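Local coordinates for protein major allergen DAU C 1 (PDB 2WQL) that belongs to the Bet v 1 family of pathogenesis-related plant allergens and probably binds small hydrophobic or amphipathic ligands in an internal cavity, at residues A16-L25 and V74-D82. The protein carries 4 engineered substitutions. Numbering follows the deposited sequence.
Sequences AEKIFSGIVL and VNKEALSYD. Engineered in segment 74-82: S80 (natural residue Thr). With P4C (O-acetaldehydyl-hexaethylene glycol), chain E.
With CG swung anti to the backbone N (chi1 -169°), F20 sends its ring off helix 16-25 into the turn joining strands 66-75 and 80-87, where L79 lies against it. The CA of L79 makes a CH-pi contact over one ring face, 3.7 Å from the centroid. The CB of V24 sits above the opposite face, so the flat ring fills a slot between turn and helix. At its edge, CZ of F20 comes 3.5 Å from O of S80, an engineered residue; that oxygen is already engaged by the backbone N of N75. A chi1 of -45° carries both methyls of L79 to the helix: CD2 rests 3.9 Å from CD2 of F20, and CD1 reaches CB of A16 at 3.5 Å, the small alanine being consistent with close approach here. The turn is shaped by a G1 beta bulge, L79 and S80 facing N75, and by an Asx motif in which OD1 of N75 accepts from N of A78 at 2.9 Å.

Further along the helix, the branched V24 lays CG1 against CD1 of Y81 and CG2 against its CB and CG. The tyrosine also borders the ligand pocket: its CE2 lies 3.8 Å from C3 of the bound glycol, and its OH is hydrogen-bonded to T71. The carbonyl O of I23 lies 3.1 Å from O1 of the glycol. On the solvent-exposed side, CD2 of L25 packs on the aliphatic chain of K76. No hydrogen bond joins the segments, which implies that apolar packing and the CH-pi contact hold this short helix against the antiparallel sheet of the Bet v 1 fold, beside the pocket.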
loop_
_atom_site.group_PDB
_atom_site.type_symbol
_atom_site.label_atom_id
_atom_site.label_comp_id
_atom_site.label_asym_id
_atom_site.label_seq_id
_atom_site.Cartn_x
_atom_site.Cartn_y
_atom_site.Cartn_z
ATOM N N ALA A 16 -14.442 7.310 -10.327
ATOM C CA ALA A 16 -15.368 6.218 -10.002
ATOM C C ALA A 16 -16.698 6.313 -10.748
ATOM O O ALA A 16 -17.177 5.313 -11.283
ATOM C CB ALA A 16 -15.611 6.171 -8.470
ATOM N N GLU A 17 -17.289 7.504 -10.756
ATOM C CA GLU A 17 -18.544 7.746 -11.485
ATOM C C GLU A 17 -18.397 7.392 -12.963
ATOM O O GLU A 17 -19.249 6.730 -13.536
ATOM C CB GLU A 17 -19.012 9.216 -11.350
ATOM C CG GLU A 17 -19.988 9.458 -10.207
ATOM C CD GLU A 17 -20.220 10.972 -9.874
ATOM O OE1 GLU A 17 -20.743 11.759 -10.728
ATOM O OE2 GLU A 17 -19.903 11.384 -8.723
ATOM N N LYS A 18 -17.303 7.834 -13.564
ATOM C CA LYS A 18 -17.098 7.663 -14.996
ATOM C C LYS A 18 -16.827 6.191 -15.352
ATOM O O LYS A 18 -17.367 5.679 -16.335
ATOM C CB LYS A 18 -15.958 8.573 -15.455
ATOM C CG LYS A 18 -16.128 9.196 -16.826
ATOM C CD LYS A 18 -15.174 10.405 -16.998
ATOM C CE LYS A 18 -15.451 11.220 -18.276
ATOM N NZ LYS A 18 -14.172 11.699 -18.902
ATOM N N ILE A 19 -16.010 5.512 -14.549
ATOM C CA ILE A 19 -15.715 4.097 -14.774
ATOM C C ILE A 19 -16.987 3.265 -14.698
ATOM O O ILE A 19 -17.267 2.445 -15.575
ATOM C CB ILE A 19 -14.683 3.559 -13.752
ATOM C CG1 ILE A 19 -13.274 4.029 -14.117
ATOM C CG2 ILE A 19 -14.679 2.048 -13.708
ATOM C CD1 ILE A 19 -12.718 3.390 -15.368
ATOM N N PHE A 20 -17.764 3.493 -13.652
ATOM C CA PHE A 20 -19.018 2.797 -13.469
ATOM C C PHE A 20 -19.969 3.006 -14.637
ATOM O O PHE A 20 -20.690 2.093 -15.010
ATOM C CB PHE A 20 -19.708 3.267 -12.190
ATOM C CG PHE A 20 -20.885 2.421 -11.794
ATOM C CD1 PHE A 20 -20.688 1.173 -11.205
ATOM C CD2 PHE A 20 -22.173 2.863 -12.001
ATOM C CE1 PHE A 20 -21.765 0.383 -10.818
ATOM C CE2 PHE A 20 -23.259 2.077 -11.622
ATOM C CZ PHE A 20 -23.050 0.832 -11.028
ATOM N N SER A 21 -19.994 4.207 -15.205
ATOM C CA SER A 21 -20.887 4.465 -16.320
ATOM C C SER A 21 -20.420 3.673 -17.534
ATOM O O SER A 21 -21.231 3.201 -18.316
ATOM C CB SER A 21 -20.970 5.957 -16.643
ATOM O OG SER A 21 -19.751 6.402 -17.224
ATOM N N GLY A 22 -19.116 3.500 -17.675
ATOM C CA GLY A 22 -18.581 2.800 -18.823
ATOM C C GLY A 22 -18.719 1.292 -18.728
ATOM O O GLY A 22 -19.063 0.632 -19.704
ATOM N N ILE A 23 -18.434 0.736 -17.557
ATOM C CA ILE A 23 -18.379 -0.719 -17.429
ATOM C C ILE A 23 -19.675 -1.323 -16.911
ATOM O O ILE A 23 -19.780 -2.541 -16.864
ATOM C CB ILE A 23 -17.186 -1.209 -16.561
ATOM C CG1 ILE A 23 -17.416 -0.900 -15.079
ATOM C CG2 ILE A 23 -15.865 -0.611 -17.058
ATOM C CD1 ILE A 23 -16.219 -1.215 -14.176
ATOM N N VAL A 24 -20.656 -0.496 -16.541
ATOM C CA VAL A 24 -21.998 -0.988 -16.176
ATOM C C VAL A 24 -23.124 -0.286 -16.943
ATOM O O VAL A 24 -23.798 -0.905 -17.772
ATOM C CB VAL A 24 -22.263 -0.846 -14.664
ATOM C CG1 VAL A 24 -23.692 -1.216 -14.341
ATOM C CG2 VAL A 24 -21.295 -1.709 -13.864
ATOM N N LEU A 25 -23.325 1.003 -16.682
ATOM C CA LEU A 25 -24.532 1.688 -17.168
ATOM C C LEU A 25 -24.659 1.722 -18.682
ATOM O O LEU A 25 -25.735 1.431 -19.216
ATOM C CB LEU A 25 -24.616 3.125 -16.623
ATOM C CG LEU A 25 -24.797 3.256 -15.105
ATOM C CD1 LEU A 25 -25.010 4.703 -14.692
ATOM C CD2 LEU A 25 -25.940 2.375 -14.629
ATOM N N VAL A 74 -28.317 -3.506 -9.378
ATOM C CA VAL A 74 -27.555 -2.322 -9.774
ATOM C C VAL A 74 -27.852 -1.193 -8.806
ATOM O O VAL A 74 -29.014 -0.943 -8.482
ATOM C CB VAL A 74 -27.957 -1.799 -11.149
ATOM C CG1 VAL A 74 -26.878 -0.906 -11.729
ATOM C CG2 VAL A 74 -28.240 -2.925 -12.096
ATOM N N ASN A 75 -26.806 -0.531 -8.329
ATOM C CA ASN A 75 -26.973 0.626 -7.473
ATOM C C ASN A 75 -26.166 1.762 -8.067
ATOM O O ASN A 75 -24.970 1.830 -7.905
ATOM C CB ASN A 75 -26.575 0.314 -6.030
ATOM C CG ASN A 75 -27.028 1.372 -5.071
ATOM O OD1 ASN A 75 -26.835 2.562 -5.311
ATOM N ND2 ASN A 75 -27.618 0.954 -3.957
ATOM N N LYS A 76 -26.855 2.646 -8.766
ATOM C CA LYS A 76 -26.229 3.746 -9.481
ATOM C C LYS A 76 -25.554 4.755 -8.557
ATOM O O LYS A 76 -24.533 5.344 -8.913
ATOM C CB LYS A 76 -27.276 4.450 -10.357
ATOM C CG LYS A 76 -27.798 3.556 -11.484
ATOM C CD LYS A 76 -29.090 4.091 -12.153
ATOM C CE LYS A 76 -29.702 3.026 -13.109
ATOM N NZ LYS A 76 -30.833 3.572 -13.926
ATOM N N GLU A 77 -26.128 4.945 -7.378
ATOM C CA GLU A 77 -25.637 5.918 -6.428
ATOM C C GLU A 77 -24.411 5.402 -5.685
ATOM O O GLU A 77 -23.476 6.155 -5.418
ATOM C CB GLU A 77 -26.751 6.260 -5.446
ATOM C CG GLU A 77 -27.974 6.923 -6.104
ATOM C CD GLU A 77 -27.666 8.324 -6.668
ATOM O OE1 GLU A 77 -26.607 8.911 -6.312
ATOM O OE2 GLU A 77 -28.487 8.845 -7.464
ATOM N N ALA A 78 -24.408 4.111 -5.372
ATOM C CA ALA A 78 -23.309 3.502 -4.646
ATOM C C ALA A 78 -22.197 2.980 -5.545
ATOM O O ALA A 78 -21.153 2.600 -5.035
ATOM C CB ALA A 78 -23.825 2.399 -3.790
ATOM N N LEU A 79 -22.422 2.979 -6.864
ATOM C CA LEU A 79 -21.509 2.406 -7.848
ATOM C C LEU A 79 -21.205 0.919 -7.552
ATOM O O LEU A 79 -20.046 0.498 -7.558
ATOM C CB LEU A 79 -20.214 3.216 -7.913
ATOM C CG LEU A 79 -20.343 4.745 -7.942
ATOM C CD1 LEU A 79 -18.983 5.393 -8.101
ATOM C CD2 LEU A 79 -21.313 5.205 -9.034
ATOM N N SER A 80 -22.245 0.132 -7.286
ATOM C CA SER A 80 -22.086 -1.304 -7.142
ATOM C C SER A 80 -22.930 -2.053 -8.161
ATOM O O SER A 80 -23.951 -1.549 -8.636
ATOM C CB SER A 80 -22.431 -1.768 -5.724
ATOM O OG SER A 80 -23.819 -1.773 -5.479
ATOM N N TYR A 81 -22.480 -3.255 -8.504
ATOM C CA TYR A 81 -23.131 -4.090 -9.524
ATOM C C TYR A 81 -22.941 -5.545 -9.126
ATOM O O TYR A 81 -21.824 -5.962 -8.829
ATOM C CB TYR A 81 -22.519 -3.833 -10.904
ATOM C CG TYR A 81 -23.194 -4.540 -12.078
ATOM C CD1 TYR A 81 -24.404 -4.079 -12.601
ATOM C CD2 TYR A 81 -22.604 -5.641 -12.694
ATOM C CE1 TYR A 81 -25.013 -4.717 -13.671
ATOM C CE2 TYR A 81 -23.203 -6.279 -13.754
ATOM C CZ TYR A 81 -24.402 -5.820 -14.244
ATOM O OH TYR A 81 -25.000 -6.460 -15.312
ATOM N N ASP A 82 -24.047 -6.291 -9.089
ATOM C CA ASP A 82 -24.030 -7.711 -8.768
ATOM C C ASP A 82 -24.598 -8.484 -9.944
ATOM O O ASP A 82 -25.629 -8.110 -10.485
ATOM C CB ASP A 82 -24.879 -7.990 -7.529
ATOM C CG ASP A 82 -24.434 -7.178 -6.320
ATOM O OD1 ASP A 82 -23.249 -7.249 -5.952
ATOM O OD2 ASP A 82 -25.280 -6.458 -5.738
HETATM O O1 P4C E . -21.601 -5.073 -17.276
HETATM C C2 P4C E . -20.948 -5.996 -16.796
HETATM C C3 P4C E . -19.989 -5.776 -15.640
HETATM O O4 P4C E . -19.451 -7.058 -15.266
HETATM C C5 P4C E . -18.861 -7.169 -13.951
HETATM C C6 P4C E . -18.824 -8.653 -13.560
HETATM O O7 P4C E . -17.563 -9.239 -13.868
HETATM C C8 P4C E . -16.475 -8.842 -13.003
HETATM C C9 P4C E . -15.206 -8.377 -13.754
HETATM O O10 P4C E . -14.959 -6.965 -13.540
HETATM C C11 P4C E . -14.139 -6.338 -14.545
HETATM C C12 P4C E . -14.953 -5.389 -15.423
HETATM O O13 P4C E . -14.911 -5.811 -16.795
HETATM C C14 P4C E . -15.590 -4.944 -17.713
HETATM C C15 P4C E . -17.081 -5.254 -17.765
HETATM O O16 P4C E . -17.411 -6.021 -18.925
HETATM C C17 P4C E . -18.554 -6.897 -18.767
HETATM C C18 P4C E . -18.383 -8.200 -19.581
HETATM O O19 P4C E . -19.168 -9.302 -19.064
HETATM C C20 P4C E . -18.415 -10.325 -18.382
HETATM C C21 P4C E . -19.278 -10.995 -17.293
HETATM O O22 P4C E . -18.671 -11.033 -15.979
#